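Local coordinates for HEPN domain-containing protein (Thermotoga maritima, PDB 1O3U) that is of unknown function but adopts the all-helical HEPN fold and is found as a pair of identical subunits, at residues H25-G30 with I112-L117; Q40-K45 with N119-I124; Y61-F66 with D82-L87; F74-E79 with I125-D130. One frame throughout, in Å; residues are numbered along the deposited sequence.

Contact 1: residues H25-G30 with I112-L117; sequences HDLEHG and IEAERL
Leu27, near the end of helix 11-28, reaches across to Ala114 and Glu115 on helix 104-132, joining two rods of the HEPN helical bundle through one side chain. The buried part is the leucine fork, set pointing at its partners by a CG that stands opposite the backbone N (chi1 -179°). Leu27 CD1 rests on Ala114 CB at 3.8 Å, both residues being buried, and Tyr32 of helix 32-54 also packs against the leucine. The other branch, Leu27 CD2, meets Glu115 CG at 3.7 Å. Cut back to an alanine, this position would probably leave Ala114 CB and Glu115 CG without their apolar neighbour and open a gap between the helices. Glu115 forms the partly exposed margin: its extended chain passes the leucine at about a right angle and carries the carboxylate on to a salt bridge with Arg111. Just beyond Leu27 a Schellman motif ends the helix, with Gly30 at positive phi and Gly30 N bonded to Leu27 O at 3.1 Å.

Contact 2: residues Q40-K45 with N119-I124; sequences QQAAEK and NYAEKI
A buried pair of nearly parallel helices at the centre of the HEPN bundle brings Ala42 and Ala43 of helix 32-54 against Ala121 and Ile124 of helix 104-132. The short segments run 11° apart, with axes 8.5 Å from each other. Small side chains allow this: the CA atoms of Ala43 and Ala121 approach to 4.9 Å, and Ala43 CB lies 4.4 Å from Ala121 CA. Ala42 CB meets Ala121 CB at 4.4 Å, a methyl against a methyl. Within the bundle the pair is flanked by helices 63-70 and 78-88, from which Val63 and Leu87 both pack on Ala43 and Ile124, and by helix 11-28, whose Asp19 touches Ala42. Ile124 is the long side chain here. With its CG1 beside the backbone N (chi1 -71°), it sends CD1 to Ala43 CB at 4.1 Å, while Ile124 CG2 comes to 4.2 Å from Ala43 O. No hydrogen bond crosses; on the far side of helix 32-54, Lys45 forms a salt bridge with Asp19 and a hydrogen bond with Gln41 of the second subunit.

Contact 3: residues Y61-F66 with D82-L87; sequences YSVPDF and DHALEL
The puckered ring of Pro64 is the ring that touches across the contact, turning its CG and CD toward the carbonyl of Ala84 and its CB and CG toward Leu85; Val63 is the second carrier. The true flat groups are engaged elsewhere: Tyr61 stacks on His11, a purification-tag residue of the second subunit, and His83 stacks on Tyr120. Pro64 CG lies 3.7 Å from Ala84 O. Leu85 starts out away from the proline, but its CD2 swings back to 3.7 Å from Pro64 CG, the two side chains meeting at a slant on the more open side. On the buried side, Val63 has CG1 opposite its backbone N (chi1 -177°), which lays Val63 CG1 against Ala84 CB at 3.7 Å. A capping box starts helix 63-70 at this point, and one turn on Phe66 packs on Val47 of helix 32-54. Pro64 sits in the first turn, where its missing N-H costs the helix no bond. Ser62 OG, at the N-cap, accepts from Asp65 N at 2.9 Å. In return Asp65 OD2 accepts a weak bond from Ser62 N, and it also takes Tyr61 N at 3.3 Å through its anti lone pair.

Contact 4: residues F74-E79 with I125-D130; sequences FEIPEE and IRFCED
Apolar contacts come first, and all run through the ring of Phe127, which meets Ile76 and Pro77 from the loop ahead of helix 78-88. Ile76 CD1 touches Phe127 CE2 at 3.7 Å, its side chain crossing that of Phe127 at about a right angle. Pro77 approaches Phe127 from the opposite direction, and its CD stands 3.6 Å from Phe127 CE1, at a slant to the ring plane. The ring gets there because CG lies opposite the backbone N (chi1 178°), holding it out from the helix across a backbone separation of 9.1 Å between the CA atoms of Ile76 and Phe127.

In the HEPN bundle this is a lateral join near the surface: helix 104-132 turns Ile125 and Cys128 to helices 11-28 and 32-54, while Phe127 packs against the loop that leads into helix 78-88, with Pro77 at the N-cap. A leucine in place of Phe127 is likely to fall short of Ile76 CD1 and Pro77 CD, leaving both without the ring they pack on.

The polar contribution across the contact is slight. Glu75 O lies at the ring edge, near its plane, 3.7 Å from Phe127 CZ, where the weakly positive rim of the ring probably suits a carbonyl oxygen. No hydrogen bond spans the segments, but close by Glu79 of the same loop-helix junction forms a salt bridge with Lys123 on helix 104-132.

How the contacts relate
From the N terminus, helix 11-28 opens contact 1 and helix 32-54 opens contact 2; both close only on helix 104-132, at 112-117 and 119-124, and so they cross. Within both spans, contact 3 closes the short loop from 61-66 to 82-87. Contact 4 starts inside that short loop, at 74-79, and ends last, at 125-130, crossing the other three. Helix 104-132 thus serves contacts 1, 2 and 4. The salt bridge Arg116-Glu86 and a probable hydrogen bond between Lys123 NZ and His83 NE2 join it to helix 78-88, and Gln40 NE2 probably bonds Leu87 O. A disulfide joins Cys36 of helix 32-54 to Cys91, just past the end of helix 78-88.

Contact 1: residues H25-G30 with I112-L117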
loop_
_atom_site.group_PDB
_atom_site.type_symbol
_atom_site.label_atom_id
_atom_site.label_comp_id
_atom_site.label_asym_id
_atom_site.label_seq_id
_atom_site.Cartn_x
_atom_site.Cartn_y
_atom_site.Cartn_z
ATOM N N HIS A 25 -10.742 7.957 3.406
ATOM C CA HIS A 25 -10.810 8.082 4.860
ATOM C C HIS A 25 -9.846 9.135 5.350
ATOM O O HIS A 25 -10.213 9.997 6.165
ATOM C CB HIS A 25 -10.484 6.746 5.503
ATOM C CG HIS A 25 -10.711 6.727 6.983
ATOM N ND1 HIS A 25 -9.681 6.843 7.887
ATOM C CD2 HIS A 25 -11.847 6.613 7.710
ATOM C CE1 HIS A 25 -10.173 6.788 9.114
ATOM N NE2 HIS A 25 -11.487 6.660 9.036
ATOM N N ASP A 26 -8.606 9.074 4.860
ATOM C CA ASP A 26 -7.601 10.089 5.208
ATOM C C ASP A 26 -8.059 11.480 4.742
ATOM O O ASP A 26 -7.927 12.460 5.490
ATOM C CB ASP A 26 -6.238 9.783 4.597
ATOM C CG ASP A 26 -5.472 8.684 5.360
ATOM O OD1 ASP A 26 -5.582 8.582 6.608
ATOM O OD2 ASP A 26 -4.754 7.903 4.768
ATOM N N LEU A 27 -8.624 11.570 3.530
ATOM C CA LEU A 27 -9.133 12.829 3.042
ATOM C C LEU A 27 -10.188 13.427 3.981
ATOM O O LEU A 27 -10.147 14.628 4.281
ATOM C CB LEU A 27 -9.712 12.668 1.654
ATOM C CG LEU A 27 -10.271 13.904 0.965
ATOM C CD1 LEU A 27 -9.212 15.006 0.861
ATOM C CD2 LEU A 27 -10.764 13.478 -0.395
ATOM N N GLU A 28 -11.118 12.583 4.432
ATOM C CA GLU A 28 -12.275 13.014 5.240
ATOM C C GLU A 28 -11.775 13.624 6.540
ATOM O O GLU A 28 -12.368 14.583 7.063
ATOM C CB GLU A 28 -13.219 11.822 5.486
ATOM C CG GLU A 28 -14.237 11.961 6.633
ATOM C CD GLU A 28 -14.972 10.667 6.979
ATOM O OE1 GLU A 28 -14.771 9.616 6.299
ATOM O OE2 GLU A 28 -15.761 10.687 7.964
ATOM N N HIS A 29 -10.650 13.112 7.031
ATOM C CA HIS A 29 -10.094 13.535 8.305
ATOM C C HIS A 29 -9.001 14.606 8.190
ATOM O O HIS A 29 -8.407 14.990 9.204
ATOM C CB HIS A 29 -9.624 12.318 9.088
ATOM C CG HIS A 29 -10.743 11.429 9.522
ATOM N ND1 HIS A 29 -11.456 11.649 10.685
ATOM C CD2 HIS A 29 -11.286 10.332 8.948
ATOM C CE1 HIS A 29 -12.386 10.720 10.804
ATOM N NE2 HIS A 29 -12.299 9.906 9.767
ATOM N N GLY A 30 -8.786 15.116 6.971
ATOM C CA GLY A 30 -7.893 16.231 6.733
ATOM C C GLY A 30 -6.443 15.825 6.596
ATOM O O GLY A 30 -5.564 16.680 6.652
ATOM N N ILE A 112 -8.084 20.586 -2.039
ATOM C CA ILE A 112 -8.406 20.440 -3.451
ATOM C C ILE A 112 -7.428 19.493 -4.155
ATOM O O ILE A 112 -7.825 18.611 -4.933
ATOM C CB ILE A 112 -8.409 21.842 -4.147
ATOM C CG1 ILE A 112 -9.557 22.679 -3.580
ATOM C CG2 ILE A 112 -8.549 21.662 -5.635
ATOM C CD1 ILE A 112 -9.531 24.130 -3.913
ATOM N N GLU A 113 -6.157 19.663 -3.853
ATOM C CA GLU A 113 -5.104 18.857 -4.438
ATOM C C GLU A 113 -5.301 17.374 -4.079
ATOM O O GLU A 113 -5.205 16.497 -4.964
ATOM C CB GLU A 113 -3.744 19.387 -3.996
ATOM C CG GLU A 113 -2.559 18.640 -4.577
ATOM C CD GLU A 113 -1.242 19.106 -3.974
ATOM O OE1 GLU A 113 -1.110 19.076 -2.726
ATOM O OE2 GLU A 113 -0.352 19.515 -4.739
ATOM N N ALA A 114 -5.605 17.104 -2.800
ATOM C CA ALA A 114 -5.835 15.736 -2.321
ATOM C C ALA A 114 -7.101 15.154 -2.963
ATOM O O ALA A 114 -7.079 13.996 -3.379
ATOM C CB ALA A 114 -5.926 15.689 -0.831
ATOM N N GLU A 115 -8.180 15.930 -3.055
ATOM C CA GLU A 115 -9.402 15.458 -3.738
ATOM C C GLU A 115 -9.126 15.080 -5.180
ATOM O O GLU A 115 -9.611 14.072 -5.646
ATOM C CB GLU A 115 -10.518 16.491 -3.752
ATOM C CG GLU A 115 -11.489 16.401 -2.620
ATOM C CD GLU A 115 -12.560 17.476 -2.694
ATOM O OE1 GLU A 115 -13.279 17.554 -3.728
ATOM O OE2 GLU A 115 -12.673 18.238 -1.713
ATOM N N ARG A 116 -8.364 15.917 -5.866
ATOM C CA ARG A 116 -7.953 15.698 -7.243
ATOM C C ARG A 116 -7.221 14.350 -7.390
ATOM O O ARG A 116 -7.530 13.536 -8.295
ATOM C CB ARG A 116 -7.055 16.876 -7.672
ATOM C CG ARG A 116 -6.886 17.074 -9.079
ATOM C CD ARG A 116 -6.625 18.534 -9.462
ATOM N NE ARG A 116 -5.460 19.106 -8.785
ATOM C CZ ARG A 116 -4.212 18.752 -9.041
ATOM N NH1 ARG A 116 -3.955 17.836 -9.952
ATOM N NH2 ARG A 116 -3.199 19.304 -8.371
ATOM N N LEU A 117 -6.243 14.140 -6.533
ATOM C CA LEU A 117 -5.435 12.925 -6.619
ATOM C C LEU A 117 -6.272 11.675 -6.307
ATOM O O LEU A 117 -6.076 10.609 -6.893
ATOM C CB LEU A 117 -4.204 13.022 -5.719
ATOM C CG LEU A 117 -3.260 14.171 -6.078
ATOM C CD1 LEU A 117 -2.105 14.217 -5.116
ATOM C CD2 LEU A 117 -2.787 14.007 -7.494
#

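Contact 2: residues Q40-K45 with N119-I124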
loop_
_atom_site.group_PDB
_atom_site.type_symbol
_atom_site.label_atom_id
_atom_site.label_comp_id
_atom_site.label_asym_id
_atom_site.label_seq_id
_atom_site.Cartn_x
_atom_site.Cartn_y
_atom_site.Cartn_z
ATOM N N GLN A 40 -1.682 7.113 -4.756
ATOM C CA GLN A 40 -0.578 6.595 -5.569
ATOM C C GLN A 40 -0.578 5.062 -5.538
ATOM O O GLN A 40 -0.526 4.425 -6.579
ATOM C CB GLN A 40 0.782 7.087 -5.041
ATOM C CG GLN A 40 1.089 8.501 -5.247
ATOM C CD GLN A 40 2.433 8.881 -4.600
ATOM O OE1 GLN A 40 2.766 8.409 -3.498
ATOM N NE2 GLN A 40 3.202 9.700 -5.285
ATOM N N GLN A 41 -0.647 4.487 -4.333
ATOM C CA GLN A 41 -0.679 3.034 -4.156
ATOM C C GLN A 41 -1.882 2.358 -4.840
ATOM O O GLN A 41 -1.731 1.317 -5.509
ATOM C CB GLN A 41 -0.613 2.692 -2.673
ATOM C CG GLN A 41 0.647 3.212 -1.974
ATOM C CD GLN A 41 1.863 2.434 -2.394
ATOM O OE1 GLN A 41 1.804 1.189 -2.505
ATOM N NE2 GLN A 41 2.961 3.140 -2.668
ATOM N N ALA A 42 -3.055 2.972 -4.715
ATOM C CA ALA A 42 -4.283 2.449 -5.319
ATOM C C ALA A 42 -4.115 2.389 -6.836
ATOM O O ALA A 42 -4.469 1.393 -7.456
ATOM C CB ALA A 42 -5.431 3.300 -4.972
ATOM N N ALA A 43 -3.566 3.457 -7.424
ATOM C CA ALA A 43 -3.429 3.525 -8.897
ATOM C C ALA A 43 -2.405 2.471 -9.375
ATOM O O ALA A 43 -2.615 1.762 -10.357
ATOM C CB ALA A 43 -3.007 4.900 -9.315
ATOM N N GLU A 44 -1.293 2.385 -8.676
ATOM C CA GLU A 44 -0.288 1.342 -8.936
ATOM C C GLU A 44 -0.857 -0.074 -8.942
ATOM O O GLU A 44 -0.624 -0.881 -9.868
ATOM C CB GLU A 44 0.838 1.453 -7.891
ATOM C CG GLU A 44 1.691 2.666 -8.064
ATOM C CD GLU A 44 2.874 2.723 -7.113
ATOM O OE1 GLU A 44 3.378 1.630 -6.668
ATOM O OE2 GLU A 44 3.316 3.886 -6.873
ATOM N N LYS A 45 -1.601 -0.403 -7.897
ATOM C CA LYS A 45 -2.158 -1.726 -7.756
ATOM C C LYS A 45 -3.184 -2.011 -8.876
ATOM O O LYS A 45 -3.236 -3.124 -9.381
ATOM C CB LYS A 45 -2.746 -1.922 -6.358
ATOM C CG LYS A 45 -1.682 -1.986 -5.238
ATOM C CD LYS A 45 -2.272 -2.381 -3.911
ATOM C CE LYS A 45 -1.236 -2.452 -2.778
ATOM N NZ LYS A 45 -1.152 -1.246 -1.917
ATOM N N ASN A 119 -9.512 11.437 -6.856
ATOM C CA ASN A 119 -10.305 11.250 -8.050
ATOM C C ASN A 119 -9.514 10.609 -9.183
ATOM O O ASN A 119 -10.030 9.771 -9.902
ATOM C CB ASN A 119 -10.925 12.551 -8.535
ATOM C CG ASN A 119 -11.956 13.090 -7.575
ATOM O OD1 ASN A 119 -12.455 12.370 -6.683
ATOM N ND2 ASN A 119 -12.290 14.397 -7.743
ATOM N N TYR A 120 -8.276 11.033 -9.352
ATOM C CA TYR A 120 -7.417 10.476 -10.401
ATOM C C TYR A 120 -7.223 8.991 -10.174
ATOM O O TYR A 120 -7.267 8.238 -11.129
ATOM C CB TYR A 120 -6.053 11.134 -10.447
ATOM C CG TYR A 120 -6.033 12.577 -10.890
ATOM C CD1 TYR A 120 -7.154 13.179 -11.427
ATOM C CD2 TYR A 120 -4.841 13.316 -10.846
ATOM C CE1 TYR A 120 -7.127 14.502 -11.833
ATOM C CE2 TYR A 120 -4.802 14.600 -11.263
ATOM C CZ TYR A 120 -5.947 15.202 -11.758
ATOM O OH TYR A 120 -5.905 16.508 -12.177
ATOM N N ALA A 121 -6.984 8.582 -8.930
ATOM C CA ALA A 121 -6.753 7.177 -8.641
ATOM C C ALA A 121 -8.033 6.368 -8.933
ATOM O O ALA A 121 -7.999 5.312 -9.553
ATOM C CB ALA A 121 -6.345 6.995 -7.209
ATOM N N GLU A 122 -9.159 6.893 -8.485
ATOM C CA GLU A 122 -10.430 6.320 -8.810
ATOM C C GLU A 122 -10.704 6.166 -10.320
ATOM O O GLU A 122 -11.193 5.121 -10.759
ATOM C CB GLU A 122 -11.536 7.118 -8.143
ATOM C CG GLU A 122 -12.916 6.477 -8.264
ATOM C CD GLU A 122 -13.831 6.958 -7.141
ATOM O OE1 GLU A 122 -13.788 8.169 -6.809
ATOM O OE2 GLU A 122 -14.551 6.146 -6.553
ATOM N N LYS A 123 -10.382 7.200 -11.094
ATOM C CA LYS A 123 -10.469 7.156 -12.525
ATOM C C LYS A 123 -9.636 6.039 -13.126
ATOM O O LYS A 123 -10.102 5.282 -13.981
ATOM C CB LYS A 123 -10.056 8.525 -13.059
ATOM C CG LYS A 123 -10.613 8.923 -14.303
ATOM C CD LYS A 123 -10.575 10.477 -14.356
ATOM C CE LYS A 123 -11.173 11.002 -15.571
ATOM N NZ LYS A 123 -10.581 12.310 -15.927
ATOM N N ILE A 124 -8.392 5.915 -12.657
ATOM C CA ILE A 124 -7.522 4.864 -13.124
ATOM C C ILE A 124 -8.062 3.482 -12.755
ATOM O O ILE A 124 -8.059 2.539 -13.613
ATOM C CB ILE A 124 -6.079 5.108 -12.620
ATOM C CG1 ILE A 124 -5.467 6.308 -13.360
ATOM C CG2 ILE A 124 -5.205 3.869 -12.833
ATOM C CD1 ILE A 124 -4.131 6.828 -12.776
#

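Contact 3: residues Y61-F66 with D82-L87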
loop_
_atom_site.group_PDB
_atom_site.type_symbol
_atom_site.label_atom_id
_atom_site.label_comp_id
_atom_site.label_asym_id
_atom_site.label_seq_id
_atom_site.Cartn_x
_atom_site.Cartn_y
_atom_site.Cartn_z
ATOM N N TYR A 61 8.106 1.135 -10.683
ATOM C CA TYR A 61 7.494 1.474 -9.423
ATOM C C TYR A 61 6.297 2.327 -9.701
ATOM O O TYR A 61 5.241 2.133 -9.111
ATOM C CB TYR A 61 8.541 2.178 -8.567
ATOM C CG TYR A 61 9.804 1.345 -8.487
ATOM C CD1 TYR A 61 9.823 0.139 -7.770
ATOM C CD2 TYR A 61 10.954 1.718 -9.171
ATOM C CE1 TYR A 61 10.978 -0.650 -7.707
ATOM C CE2 TYR A 61 12.111 0.944 -9.108
ATOM C CZ TYR A 61 12.116 -0.241 -8.380
ATOM O OH TYR A 61 13.264 -0.994 -8.322
ATOM N N SER A 62 6.441 3.243 -10.651
ATOM C CA SER A 62 5.525 4.337 -10.753
ATOM C C SER A 62 4.321 3.955 -11.625
ATOM O O SER A 62 4.387 3.061 -12.449
ATOM C CB SER A 62 6.247 5.563 -11.302
ATOM O OG SER A 62 6.524 5.426 -12.672
ATOM N N VAL A 63 3.233 4.665 -11.422
ATOM C CA VAL A 63 2.055 4.529 -12.292
ATOM C C VAL A 63 2.383 4.937 -13.713
ATOM O O VAL A 63 1.990 4.235 -14.622
ATOM C CB VAL A 63 0.846 5.320 -11.750
ATOM C CG1 VAL A 63 -0.385 5.106 -12.623
ATOM C CG2 VAL A 63 0.583 4.881 -10.340
ATOM N N PRO A 64 3.122 6.031 -13.949
ATOM C CA PRO A 64 3.594 6.305 -15.303
ATOM C C PRO A 64 4.393 5.155 -15.901
ATOM O O PRO A 64 4.179 4.908 -17.078
ATOM C CB PRO A 64 4.472 7.550 -15.136
ATOM C CG PRO A 64 3.972 8.201 -13.983
ATOM C CD PRO A 64 3.547 7.102 -13.032
ATOM N N ASP A 65 5.213 4.449 -15.109
ATOM C CA ASP A 65 5.988 3.306 -15.600
ATOM C C ASP A 65 5.026 2.255 -16.146
ATOM O O ASP A 65 5.129 1.842 -17.289
ATOM C CB ASP A 65 6.858 2.649 -14.503
ATOM C CG ASP A 65 8.102 3.436 -14.162
ATOM O OD1 ASP A 65 8.538 4.294 -14.964
ATOM O OD2 ASP A 65 8.715 3.245 -13.086
ATOM N N PHE A 66 4.068 1.843 -15.328
ATOM C CA PHE A 66 3.188 0.746 -15.709
ATOM C C PHE A 66 2.255 1.142 -16.864
ATOM O O PHE A 66 2.039 0.367 -17.780
ATOM C CB PHE A 66 2.362 0.265 -14.523
ATOM C CG PHE A 66 3.175 -0.162 -13.320
ATOM C CD1 PHE A 66 4.240 -1.027 -13.435
ATOM C CD2 PHE A 66 2.794 0.247 -12.052
ATOM C CE1 PHE A 66 4.944 -1.433 -12.319
ATOM C CE2 PHE A 66 3.520 -0.154 -10.931
ATOM C CZ PHE A 66 4.587 -1.000 -11.077
ATOM N N ASP A 82 -1.664 11.792 -18.000
ATOM C CA ASP A 82 -1.561 13.075 -17.293
ATOM C C ASP A 82 -1.835 12.902 -15.792
ATOM O O ASP A 82 -1.074 13.374 -14.965
ATOM C CB ASP A 82 -2.540 14.123 -17.852
ATOM C CG ASP A 82 -2.052 14.783 -19.135
ATOM O OD1 ASP A 82 -2.793 15.653 -19.694
ATOM O OD2 ASP A 82 -0.941 14.508 -19.649
ATOM N N HIS A 83 -2.922 12.231 -15.456
ATOM C CA HIS A 83 -3.240 11.990 -14.040
ATOM C C HIS A 83 -2.150 11.178 -13.347
ATOM O O HIS A 83 -1.803 11.434 -12.190
ATOM C CB HIS A 83 -4.559 11.237 -13.881
ATOM C CG HIS A 83 -5.760 11.953 -14.414
ATOM N ND1 HIS A 83 -5.762 13.292 -14.733
ATOM C CD2 HIS A 83 -7.018 11.506 -14.660
ATOM C CE1 HIS A 83 -6.955 13.636 -15.185
ATOM N NE2 HIS A 83 -7.750 12.580 -15.110
ATOM N N ALA A 84 -1.630 10.183 -14.065
ATOM C CA ALA A 84 -0.612 9.302 -13.525
ATOM C C ALA A 84 0.616 10.108 -13.169
ATOM O O ALA A 84 1.238 9.877 -12.158
ATOM C CB ALA A 84 -0.251 8.234 -14.503
ATOM N N LEU A 85 0.945 11.073 -13.997
ATOM C CA LEU A 85 2.145 11.861 -13.770
ATOM C C LEU A 85 1.960 12.739 -12.549
ATOM O O LEU A 85 2.894 12.894 -11.792
ATOM C CB LEU A 85 2.498 12.671 -14.997
ATOM C CG LEU A 85 3.018 11.706 -16.070
ATOM C CD1 LEU A 85 2.824 12.296 -17.470
ATOM C CD2 LEU A 85 4.476 11.358 -15.802
ATOM N N GLU A 86 0.743 13.241 -12.331
ATOM C CA GLU A 86 0.441 14.006 -11.134
ATOM C C GLU A 86 0.525 13.136 -9.880
ATOM O O GLU A 86 0.998 13.578 -8.831
ATOM C CB GLU A 86 -0.942 14.634 -11.217
ATOM C CG GLU A 86 -1.079 15.658 -12.312
ATOM C CD GLU A 86 -0.512 16.999 -11.922
ATOM O OE1 GLU A 86 -0.945 17.554 -10.892
ATOM O OE2 GLU A 86 0.366 17.493 -12.655
ATOM N N LEU A 87 0.077 11.896 -9.994
ATOM C CA LEU A 87 0.091 10.970 -8.875
ATOM C C LEU A 87 1.500 10.540 -8.530
ATOM O O LEU A 87 1.789 10.212 -7.381
ATOM C CB LEU A 87 -0.697 9.724 -9.230
ATOM C CG LEU A 87 -2.187 9.830 -9.062
ATOM C CD1 LEU A 87 -2.855 8.725 -9.918
ATOM C CD2 LEU A 87 -2.509 9.700 -7.552
#

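Contact 4: residues F74-E79 with I125-D130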
loop_
_atom_site.group_PDB
_atom_site.type_symbol
_atom_site.label_atom_id
_atom_site.label_comp_id
_atom_site.label_asym_id
_atom_site.label_seq_id
_atom_site.Cartn_x
_atom_site.Cartn_y
_atom_site.Cartn_z
ATOM N N PHE A 74 -2.552 -1.789 -25.132
ATOM C CA PHE A 74 -3.843 -1.108 -25.065
ATOM C C PHE A 74 -3.708 0.385 -25.242
ATOM O O PHE A 74 -2.757 0.971 -24.787
ATOM C CB PHE A 74 -4.540 -1.382 -23.720
ATOM C CG PHE A 74 -4.661 -2.848 -23.420
ATOM C CD1 PHE A 74 -5.530 -3.641 -24.160
ATOM C CD2 PHE A 74 -3.887 -3.439 -22.453
ATOM C CE1 PHE A 74 -5.627 -5.008 -23.939
ATOM C CE2 PHE A 74 -3.973 -4.824 -22.214
ATOM C CZ PHE A 74 -4.840 -5.599 -22.963
ATOM N N GLU A 75 -4.709 0.993 -25.848
ATOM C CA GLU A 75 -4.743 2.426 -25.938
ATOM C C GLU A 75 -5.051 3.035 -24.563
ATOM O O GLU A 75 -6.081 2.724 -23.941
ATOM C CB GLU A 75 -5.785 2.869 -26.969
ATOM C CG GLU A 75 -6.057 4.360 -27.024
ATOM C CD GLU A 75 -4.854 5.183 -27.437
ATOM O OE1 GLU A 75 -3.834 4.593 -27.816
ATOM O OE2 GLU A 75 -4.921 6.432 -27.354
ATOM N N ILE A 76 -4.147 3.877 -24.094
ATOM C CA ILE A 76 -4.310 4.581 -22.818
ATOM C C ILE A 76 -4.590 6.051 -23.096
ATOM O O ILE A 76 -3.730 6.759 -23.668
ATOM C CB ILE A 76 -3.039 4.515 -21.963
ATOM C CG1 ILE A 76 -2.582 3.062 -21.729
ATOM C CG2 ILE A 76 -3.252 5.314 -20.662
ATOM C CD1 ILE A 76 -3.621 2.127 -21.141
ATOM N N PRO A 77 -5.747 6.529 -22.666
ATOM C CA PRO A 77 -6.090 7.926 -22.898
ATOM C C PRO A 77 -5.032 8.859 -22.300
ATOM O O PRO A 77 -4.441 8.582 -21.233
ATOM C CB PRO A 77 -7.439 8.088 -22.207
ATOM C CG PRO A 77 -7.965 6.707 -22.017
ATOM C CD PRO A 77 -6.791 5.813 -21.901
ATOM N N GLU A 78 -4.778 9.938 -23.025
ATOM C CA GLU A 78 -3.791 10.917 -22.643
ATOM C C GLU A 78 -4.069 11.468 -21.269
ATOM O O GLU A 78 -3.139 11.661 -20.492
ATOM C CB GLU A 78 -3.777 12.070 -23.669
ATOM C CG GLU A 78 -2.717 13.115 -23.396
ATOM C CD GLU A 78 -2.963 14.392 -24.174
ATOM O OE1 GLU A 78 -2.286 14.568 -25.213
ATOM O OE2 GLU A 78 -3.837 15.203 -23.752
ATOM N N GLU A 79 -5.334 11.744 -20.968
ATOM C CA GLU A 79 -5.681 12.317 -19.671
ATOM C C GLU A 79 -5.354 11.399 -18.509
ATOM O O GLU A 79 -5.056 11.878 -17.437
ATOM C CB GLU A 79 -7.141 12.737 -19.610
ATOM C CG GLU A 79 -8.156 11.656 -19.314
ATOM C CD GLU A 79 -9.562 12.146 -19.570
ATOM O OE1 GLU A 79 -9.865 12.330 -20.770
ATOM O OE2 GLU A 79 -10.334 12.373 -18.599
ATOM N N ILE A 125 -8.499 3.327 -11.503
ATOM C CA ILE A 125 -9.137 2.084 -11.078
ATOM C C ILE A 125 -10.318 1.687 -11.998
ATOM O O ILE A 125 -10.395 0.551 -12.437
ATOM C CB ILE A 125 -9.580 2.160 -9.633
ATOM C CG1 ILE A 125 -8.368 2.185 -8.714
ATOM C CG2 ILE A 125 -10.579 1.016 -9.314
ATOM C CD1 ILE A 125 -8.735 2.579 -7.237
ATOM N N ARG A 126 -11.203 2.630 -12.305
ATOM C CA ARG A 126 -12.391 2.368 -13.111
ATOM C C ARG A 126 -12.006 2.068 -14.576
ATOM O O ARG A 126 -12.578 1.187 -15.201
ATOM C CB ARG A 126 -13.340 3.552 -13.016
ATOM C CG ARG A 126 -13.971 3.692 -11.615
ATOM C CD ARG A 126 -14.887 4.888 -11.474
ATOM N NE ARG A 126 -15.691 4.803 -10.265
ATOM C CZ ARG A 126 -16.476 5.769 -9.824
ATOM N NH1 ARG A 126 -16.591 6.904 -10.487
ATOM N NH2 ARG A 126 -17.167 5.587 -8.728
ATOM N N PHE A 127 -10.980 2.732 -15.081
ATOM C CA PHE A 127 -10.435 2.406 -16.415
ATOM C C PHE A 127 -9.900 0.966 -16.485
ATOM O O PHE A 127 -10.197 0.178 -17.451
ATOM C CB PHE A 127 -9.315 3.352 -16.779
ATOM C CG PHE A 127 -8.693 3.041 -18.110
ATOM C CD1 PHE A 127 -9.291 3.424 -19.269
ATOM C CD2 PHE A 127 -7.483 2.355 -18.174
ATOM C CE1 PHE A 127 -8.681 3.144 -20.507
ATOM C CE2 PHE A 127 -6.895 2.076 -19.382
ATOM C CZ PHE A 127 -7.494 2.466 -20.543
ATOM N N CYS A 128 -9.075 0.609 -15.505
ATOM C CA CYS A 128 -8.571 -0.749 -15.383
ATOM C C CYS A 128 -9.704 -1.774 -15.213
ATOM O O CYS A 128 -9.654 -2.851 -15.838
ATOM C CB CYS A 128 -7.575 -0.868 -14.240
ATOM S SG CYS A 128 -6.072 0.083 -14.508
ATOM N N GLU A 129 -10.712 -1.449 -14.409
ATOM C CA GLU A 129 -11.924 -2.310 -14.293
ATOM C C GLU A 129 -12.578 -2.525 -15.663
ATOM O O GLU A 129 -12.893 -3.657 -16.048
ATOM C CB GLU A 129 -12.934 -1.722 -13.299
ATOM C CG GLU A 129 -12.556 -1.925 -11.864
ATOM C CD GLU A 129 -13.442 -1.238 -10.866
ATOM O OE1 GLU A 129 -14.183 -0.304 -11.267
ATOM O OE2 GLU A 129 -13.367 -1.620 -9.668
ATOM N N ASP A 130 -12.753 -1.446 -16.412
ATOM C CA ASP A 130 -13.347 -1.483 -17.737
ATOM C C ASP A 130 -12.535 -2.352 -18.690
ATOM O O ASP A 130 -13.106 -3.127 -19.455
ATOM C CB ASP A 130 -13.506 -0.072 -18.307
ATOM C CG ASP A 130 -14.617 0.734 -17.607
ATOM O OD1 ASP A 130 -15.270 0.200 -16.660
ATOM O OD2 ASP A 130 -14.919 1.906 -17.974
#